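Side-chain contacts in serpin (Taeniopygia guttata, PDB 5HGC), which probably inhibits serine endopeptidases and is captured here with cortisol bound: residues 107-112 and 309-314; 283-288 and 295-300. All blocks are in the same frame, centred on the assembly; numbering follows the deposited sequence.

Contact 1 (107-112 and 309-314); sequences AALALL and SPDLKV. Unlike the reference sequence in segment 107-112: Ala107 (reference Glu), Ala108 (reference Lys), Ala110 (reference Lys).
Leu109 and Leu312 mark the nearest approach of the two backbones, their CA atoms 7.9 Å apart, where two irregular loops meet at one end of the large central sheet of the serpin fold, sheet A. Segment 107-112 carries the chain from strand 100-106 to helix 113-123, and segment 309-314 leads into strand 316-325; strand 167-176 runs between these two strands. Leu109 carries the contact with its two methyl groups, each on a different neighbour. CD1 meets CD1 of Leu312 at 3.6 Å, the two side chains crossing at a slant, and CB of Leu312 lies a little farther off, 4.2 Å from the same CD1 of Leu109. A chi1 of 173° sets Leu312 CG opposite the backbone N and turns CD1 toward Leu109; the Leu312 side chain also packs on Val166, Met167, Leu303 and Ile306. Val166 touches both leucines. Leu312 is buried, whereas Leu109 keeps part of its surface in solvent.

The second methyl has a polar neighbour. Asp311, at the outer margin of the contact, holds its CG between the backbone N and the carbonyl carbon (chi1 51°), and this swings the carboxylate back over the leucine. Its OD1 is hydrogen-bonded to Thr307 OG1 in helix 304-307, which steadies the carboxylate. Just before Asp311, Pro310 forms the centre of an inverse gamma turn, with a weak 3.0 Å bond from Asp311 N to Ser309 O. Across the segments the contact is purely van der Waals: Leu109 CD2 sits over a face of the Asp311 carboxylate, 3.4 Å from OD2.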
ATOM      1  N   ALA A 107      -5.363 -28.785   2.078  1.00 28.05           N
ATOM      2  CA  ALA A 107      -6.451 -29.715   2.379  1.00 27.89           C
ATOM      3  C   ALA A 107      -6.118 -30.672   3.544  1.00 26.33           C
ATOM      4  O   ALA A 107      -7.007 -31.137   4.241  1.00 25.30           O
ATOM      5  CB  ALA A 107      -6.852 -30.470   1.117  1.00 25.86           C
ATOM      6  N   ALA A 108      -4.824 -30.881   3.782  1.00 26.80           N
ATOM      7  CA  ALA A 108      -4.325 -31.735   4.845  1.00 28.44           C
ATOM      8  C   ALA A 108      -4.445 -31.162   6.281  1.00 28.35           C
ATOM      9  O   ALA A 108      -3.950 -31.774   7.263  1.00 28.82           O
ATOM     10  CB  ALA A 108      -2.885 -32.095   4.538  1.00 28.29           C
ATOM     11  N   LEU A 109      -5.031 -29.976   6.409  1.00 26.90           N
ATOM     12  CA  LEU A 109      -5.165 -29.367   7.725  1.00 29.27           C
ATOM     13  C   LEU A 109      -6.614 -29.009   8.014  1.00 30.28           C
ATOM     14  O   LEU A 109      -7.405 -28.751   7.084  1.00 29.60           O
ATOM     15  CB  LEU A 109      -4.290 -28.123   7.853  1.00 31.03           C
ATOM     16  CG  LEU A 109      -2.795 -28.322   8.101  1.00 35.53           C
ATOM     17  CD1 LEU A 109      -2.148 -26.950   8.111  1.00 32.07           C
ATOM     18  CD2 LEU A 109      -2.434 -29.104   9.373  1.00 33.43           C
ATOM     19  N   ALA A 110      -6.946 -28.976   9.304  1.00 29.78           N
ATOM     20  CA  ALA A 110      -8.302 -28.631   9.774  1.00 29.11           C
ATOM     21  C   ALA A 110      -8.465 -27.121   9.762  1.00 27.94           C
ATOM     22  O   ALA A 110      -7.483 -26.393   9.911  1.00 26.03           O
ATOM     23  CB  ALA A 110      -8.500 -29.163  11.189  1.00 27.70           C
ATOM     24  N   LEU A 111      -9.705 -26.659   9.612  1.00 26.58           N
ATOM     25  CA  LEU A 111     -10.058 -25.271   9.939  1.00 26.45           C
ATOM     26  C   LEU A 111     -11.177 -25.106  10.983  1.00 24.14           C
ATOM     27  O   LEU A 111     -12.191 -25.849  10.971  1.00 26.10           O
ATOM     28  CB  LEU A 111     -10.321 -24.493   8.671  1.00 29.19           C
ATOM     29  CG  LEU A 111      -9.031 -23.749   8.419  1.00 33.22           C
ATOM     30  CD1 LEU A 111      -8.438 -24.138   7.093  1.00 30.42           C
ATOM     31  CD2 LEU A 111      -9.329 -22.264   8.551  1.00 37.50           C
ATOM     32  N   LEU A 112     -10.971 -24.183  11.906  1.00 20.60           N
ATOM     33  CA  LEU A 112     -11.951 -23.918  12.904  1.00 21.16           C
ATOM     34  C   LEU A 112     -13.000 -22.937  12.354  1.00 20.89           C
ATOM     35  O   LEU A 112     -12.659 -21.885  11.773  1.00 21.10           O
ATOM     36  CB  LEU A 112     -11.294 -23.340  14.139  1.00 22.36           C
ATOM     37  CG  LEU A 112     -10.587 -24.203  15.165  1.00 27.43           C
ATOM     38  CD1 LEU A 112     -10.068 -23.330  16.290  1.00 28.19           C
ATOM     39  CD2 LEU A 112     -11.491 -25.253  15.766  1.00 27.02           C
ATOM     40  N   SER A 309      -4.989 -26.931  16.315  1.00 34.72           N
ATOM     41  CA  SER A 309      -3.787 -27.635  16.811  1.00 36.07           C
ATOM     42  C   SER A 309      -2.590 -26.803  16.492  1.00 36.74           C
ATOM     43  O   SER A 309      -2.673 -25.925  15.633  1.00 36.99           O
ATOM     44  CB  SER A 309      -3.600 -29.042  16.192  1.00 39.54           C
ATOM     45  OG  SER A 309      -4.818 -29.659  15.776  1.00 37.99           O
ATOM     46  N   PRO A 310      -1.452 -27.076  17.156  1.00 42.47           N
ATOM     47  CA  PRO A 310      -0.265 -26.292  16.805  1.00 45.87           C
ATOM     48  C   PRO A 310       0.494 -26.937  15.629  1.00 44.90           C
ATOM     49  O   PRO A 310       1.616 -27.365  15.812  1.00 51.25           O
ATOM     50  CB  PRO A 310       0.558 -26.350  18.083  1.00 45.39           C
ATOM     51  CG  PRO A 310       0.263 -27.736  18.628  1.00 48.81           C
ATOM     52  CD  PRO A 310      -1.155 -28.064  18.220  1.00 45.72           C
ATOM     53  N   ASP A 311      -0.136 -26.993  14.454  1.00 39.35           N
ATOM     54  CA  ASP A 311       0.402 -27.651  13.280  1.00 38.35           C
ATOM     55  C   ASP A 311       0.543 -26.735  12.065  1.00 40.24           C
ATOM     56  O   ASP A 311       0.900 -27.207  10.994  1.00 41.55           O
ATOM     57  CB  ASP A 311      -0.448 -28.901  12.912  1.00 43.23           C
ATOM     58  CG  ASP A 311      -1.977 -28.616  12.810  1.00 48.70           C
ATOM     59  OD1 ASP A 311      -2.416 -27.439  12.768  1.00 46.85           O
ATOM     60  OD2 ASP A 311      -2.758 -29.594  12.757  1.00 51.50           O
ATOM     61  N   LEU A 312       0.242 -25.441  12.203  1.00 39.22           N
ATOM     62  CA  LEU A 312       0.177 -24.560  11.022  1.00 36.46           C
ATOM     63  C   LEU A 312       1.249 -23.494  11.105  1.00 35.16           C
ATOM     64  O   LEU A 312       1.664 -23.118  12.188  1.00 37.15           O
ATOM     65  CB  LEU A 312      -1.230 -23.945  10.883  1.00 35.71           C
ATOM     66  CG  LEU A 312      -1.471 -22.873   9.813  1.00 34.95           C
ATOM     67  CD1 LEU A 312      -1.565 -23.402   8.383  1.00 34.63           C
ATOM     68  CD2 LEU A 312      -2.723 -22.124  10.115  1.00 34.46           C
ATOM     69  N   LYS A 313       1.712 -23.020   9.959  1.00 35.01           N
ATOM     70  CA  LYS A 313       2.650 -21.898   9.892  1.00 34.15           C
ATOM     71  C   LYS A 313       2.428 -21.248   8.538  1.00 34.41           C
ATOM     72  O   LYS A 313       1.819 -21.849   7.632  1.00 31.39           O
ATOM     73  CB  LYS A 313       4.109 -22.382  10.008  1.00 40.05           C
ATOM     74  CG  LYS A 313       4.602 -23.097   8.742  1.00 45.00           C
ATOM     75  CD  LYS A 313       6.025 -23.597   8.913  1.00 60.16           C
ATOM     76  CE  LYS A 313       6.361 -24.554   7.769  1.00 72.70           C
ATOM     77  NZ  LYS A 313       7.418 -25.526   8.171  1.00 74.07           N
ATOM     78  N   VAL A 314       2.925 -20.030   8.368  1.00 34.97           N
ATOM     79  CA  VAL A 314       2.684 -19.337   7.115  1.00 35.55           C
ATOM     80  C   VAL A 314       3.818 -19.725   6.227  1.00 35.92           C
ATOM     81  O   VAL A 314       4.941 -19.408   6.543  1.00 42.60           O
ATOM     82  CB  VAL A 314       2.572 -17.804   7.318  1.00 33.99           C
ATOM     83  CG1 VAL A 314       2.315 -17.077   6.008  1.00 33.18           C
ATOM     84  CG2 VAL A 314       1.464 -17.522   8.316  1.00 36.27           C
TER

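Contact 2 (283-288 and 295-300). Unlike the reference sequence in segment 295-300: Asn299 (reference Ser).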
ATOM      1  N   GLU A 283       7.023 -11.535  -2.161  1.00 35.57           N
ATOM      2  CA  GLU A 283       6.936 -12.451  -1.049  1.00 35.15           C
ATOM      3  C   GLU A 283       7.630 -11.707   0.097  1.00 35.02           C
ATOM      4  O   GLU A 283       8.804 -11.424   0.005  1.00 42.28           O
ATOM      5  CB  GLU A 283       7.560 -13.820  -1.407  1.00 33.56           C
ATOM      6  CG  GLU A 283       7.146 -15.026  -0.536  1.00 34.90           C
ATOM      7  CD  GLU A 283       7.544 -14.913   0.934  1.00 41.36           C
ATOM      8  OE1 GLU A 283       8.682 -14.490   1.239  1.00 51.05           O
ATOM      9  OE2 GLU A 283       6.722 -15.234   1.825  1.00 45.55           O
ATOM     10  N   ILE A 284       6.893 -11.375   1.157  1.00 35.96           N
ATOM     11  CA  ILE A 284       7.318 -10.375   2.161  1.00 35.66           C
ATOM     12  C   ILE A 284       7.801 -10.915   3.521  1.00 41.19           C
ATOM     13  O   ILE A 284       8.008 -10.132   4.465  1.00 43.67           O
ATOM     14  CB  ILE A 284       6.224  -9.292   2.377  1.00 34.68           C
ATOM     15  CG1 ILE A 284       4.863  -9.910   2.746  1.00 33.27           C
ATOM     16  CG2 ILE A 284       6.089  -8.367   1.153  1.00 31.94           C
ATOM     17  CD1 ILE A 284       3.881  -8.891   3.339  1.00 32.02           C
ATOM     18  N   SER A 285       7.982 -12.239   3.605  1.00 41.86           N
ATOM     19  CA  SER A 285       8.503 -12.934   4.783  1.00 46.87           C
ATOM     20  C   SER A 285       9.779 -12.357   5.378  1.00 51.03           C
ATOM     21  O   SER A 285       9.775 -12.054   6.574  1.00 57.60           O
ATOM     22  CB  SER A 285       8.768 -14.392   4.454  1.00 50.82           C
ATOM     23  OG  SER A 285       7.555 -15.086   4.385  1.00 61.59           O
ATOM     24  N   ASN A 286      10.857 -12.222   4.578  1.00 47.94           N
ATOM     25  CA  ASN A 286      12.155 -11.747   5.095  1.00 51.13           C
ATOM     26  C   ASN A 286      11.987 -10.428   5.763  1.00 54.26           C
ATOM     27  O   ASN A 286      12.574 -10.194   6.851  1.00 51.37           O
ATOM     28  CB  ASN A 286      13.170 -11.439   4.000  1.00 60.71           C
ATOM     29  CG  ASN A 286      13.457 -12.594   3.116  1.00 70.11           C
ATOM     30  OD1 ASN A 286      13.048 -13.732   3.373  1.00 79.75           O
ATOM     31  ND2 ASN A 286      14.166 -12.309   2.036  1.00 74.94           N
ATOM     32  N   THR A 287      11.224  -9.561   5.064  1.00 44.36           N
ATOM     33  CA  THR A 287      11.059  -8.173   5.424  1.00 39.62           C
ATOM     34  C   THR A 287      10.394  -8.180   6.776  1.00 42.62           C
ATOM     35  O   THR A 287      10.880  -7.526   7.698  1.00 46.19           O
ATOM     36  CB  THR A 287      10.216  -7.413   4.387  1.00 38.45           C
ATOM     37  OG1 THR A 287      10.725  -7.658   3.068  1.00 34.54           O
ATOM     38  CG2 THR A 287      10.234  -5.935   4.682  1.00 35.39           C
ATOM     39  N   LEU A 288       9.330  -8.979   6.918  1.00 39.72           N
ATOM     40  CA  LEU A 288       8.630  -9.054   8.191  1.00 39.48           C
ATOM     41  C   LEU A 288       9.462  -9.762   9.261  1.00 40.69           C
ATOM     42  O   LEU A 288       9.375  -9.391  10.438  1.00 40.68           O
ATOM     43  CB  LEU A 288       7.230  -9.671   8.034  1.00 39.96           C
ATOM     44  CG  LEU A 288       6.357  -8.974   6.982  1.00 43.67           C
ATOM     45  CD1 LEU A 288       5.167  -9.854   6.751  1.00 39.00           C
ATOM     46  CD2 LEU A 288       5.925  -7.544   7.307  1.00 34.93           C
ATOM     47  N   ASP A 295       8.179 -16.212  14.483  1.00 38.75           N
ATOM     48  CA  ASP A 295       7.625 -17.521  14.833  1.00 39.91           C
ATOM     49  C   ASP A 295       6.526 -17.977  13.909  1.00 40.67           C
ATOM     50  O   ASP A 295       6.387 -19.171  13.692  1.00 42.16           O
ATOM     51  CB  ASP A 295       7.024 -17.497  16.236  1.00 43.25           C
ATOM     52  CG  ASP A 295       8.048 -17.193  17.332  1.00 49.33           C
ATOM     53  OD1 ASP A 295       9.275 -17.028  17.032  1.00 50.79           O
ATOM     54  OD2 ASP A 295       7.590 -17.119  18.513  1.00 51.62           O
ATOM     55  N   VAL A 296       5.743 -17.024  13.382  1.00 37.88           N
ATOM     56  CA  VAL A 296       4.636 -17.313  12.476  1.00 37.57           C
ATOM     57  C   VAL A 296       5.106 -18.034  11.218  1.00 40.90           C
ATOM     58  O   VAL A 296       4.349 -18.788  10.588  1.00 42.60           O
ATOM     59  CB  VAL A 296       3.815 -16.033  12.128  1.00 35.10           C
ATOM     60  CG1 VAL A 296       4.495 -15.178  11.072  1.00 31.28           C
ATOM     61  CG2 VAL A 296       2.406 -16.412  11.692  1.00 31.68           C
ATOM     62  N   PHE A 297       6.356 -17.792  10.851  1.00 41.87           N
ATOM     63  CA  PHE A 297       6.905 -18.430   9.661  1.00 47.99           C
ATOM     64  C   PHE A 297       7.590 -19.789   9.948  1.00 45.28           C
ATOM     65  O   PHE A 297       7.907 -20.546   9.030  1.00 44.28           O
ATOM     66  CB  PHE A 297       7.809 -17.453   8.931  1.00 42.73           C
ATOM     67  CG  PHE A 297       7.119 -16.184   8.528  1.00 42.67           C
ATOM     68  CD1 PHE A 297       6.164 -16.187   7.509  1.00 42.25           C
ATOM     69  CD2 PHE A 297       7.449 -14.970   9.150  1.00 43.80           C
ATOM     70  CE1 PHE A 297       5.565 -15.008   7.120  1.00 44.08           C
ATOM     71  CE2 PHE A 297       6.853 -13.783   8.760  1.00 39.88           C
ATOM     72  CZ  PHE A 297       5.909 -13.807   7.744  1.00 44.30           C
ATOM     73  N   THR A 298       7.751 -20.109  11.225  1.00 39.10           N
ATOM     74  CA  THR A 298       8.555 -21.243  11.619  1.00 45.43           C
ATOM     75  C   THR A 298       7.686 -22.327  12.242  1.00 55.05           C
ATOM     76  O   THR A 298       6.469 -22.151  12.480  1.00 59.21           O
ATOM     77  CB  THR A 298       9.683 -20.823  12.614  1.00 43.75           C
ATOM     78  OG1 THR A 298       9.131 -20.448  13.882  1.00 39.62           O
ATOM     79  CG2 THR A 298      10.521 -19.658  12.083  1.00 39.79           C
ATOM     80  N   ASN A 299       8.332 -23.443  12.539  1.00 60.03           N
ATOM     81  CA  ASN A 299       7.660 -24.548  13.184  1.00 59.19           C
ATOM     82  C   ASN A 299       7.382 -24.251  14.634  1.00 51.72           C
ATOM     83  O   ASN A 299       6.818 -25.066  15.344  1.00 58.27           O
ATOM     84  CB  ASN A 299       8.421 -25.866  12.965  1.00 64.47           C
ATOM     85  CG  ASN A 299       8.075 -26.526  11.635  1.00 74.59           C
ATOM     86  OD1 ASN A 299       7.174 -26.088  10.906  1.00 79.67           O
ATOM     87  ND2 ASN A 299       8.793 -27.592  11.309  1.00 89.58           N
ATOM     88  N   GLN A 300       7.704 -23.047  15.062  1.00 49.33           N
ATOM     89  CA  GLN A 300       7.387 -22.676  16.426  1.00 49.02           C
ATOM     90  C   GLN A 300       6.107 -21.837  16.441  1.00 45.65           C
ATOM     91  O   GLN A 300       5.685 -21.404  17.515  1.00 40.15           O
ATOM     92  CB  GLN A 300       8.572 -21.970  17.133  1.00 58.17           C
ATOM     93  CG  GLN A 300       9.797 -22.862  17.391  1.00 65.52           C
ATOM     94  CD  GLN A 300      10.701 -23.022  16.144  1.00 83.23           C
ATOM     95  OE1 GLN A 300      11.287 -22.039  15.653  1.00 87.48           O
ATOM     96  NE2 GLN A 300      10.809 -24.264  15.620  1.00 74.16           N
TER
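Phe297 and Ser285 both place the first side-chain atom beyond CB anti to the carbonyl carbon and beside the backbone N (chi1 -58° and -75°), which brings the benzyl ring against the first turn of helix 285-290. Ser285 lies over one face of the ring, its OG 3.4 Å from Phe297 CE1, and Val296 CG1 covers the other face, 3.5 Å above the ring plane. Leu288 comes to the edge instead, CD1 standing 4.1 Å from Phe297 CZ. Ser285 OG donates to Glu283 OE2 at 2.7 Å, on the syn lone pair of that oxygen, and OE2 also accepts from Val317 N, so the buried serine is held in place beside the ring. With Phe297 cut back to an alanine, a gap would probably open between Ser285, Leu288 and Val296, leaving the tip of Leu288 without its aromatic partner. Beyond the ring the chain leaves the 3-10 segment in an ST turn, Gln300 N donating to Thr298 OG1 at 3.2 Å. This is core packing of the serpin fold, in which the helix that follows the sheet A end of strand 265-283, helix I, is backed by the connection leading toward strand 316-325.

Contact 2 is buried throughout, whereas contact 1 lies toward the surface, farther from the centre of the chain, and of its touching residues only Leu312 is buried. Both involve the chain between strand 265-283 and strand 316-325, but contact 2 folds that connection onto its own helix, while contact 1 ties it to the loop after strand 100-106, nearly two hundred residues earlier. Neither is bridged by hydrogen bonds: leucine methyls meet another leucine and a carboxylate face in contact 1, while an aromatic ring does the work in contact 2. Polar links instead join the two contacts to each other. Val314 N probably bonds to Val296 O at 2.9 Å, and Lys313 NZ to Asn299 OD1 at 2.8 Å, Asn299 differing from the reference serine.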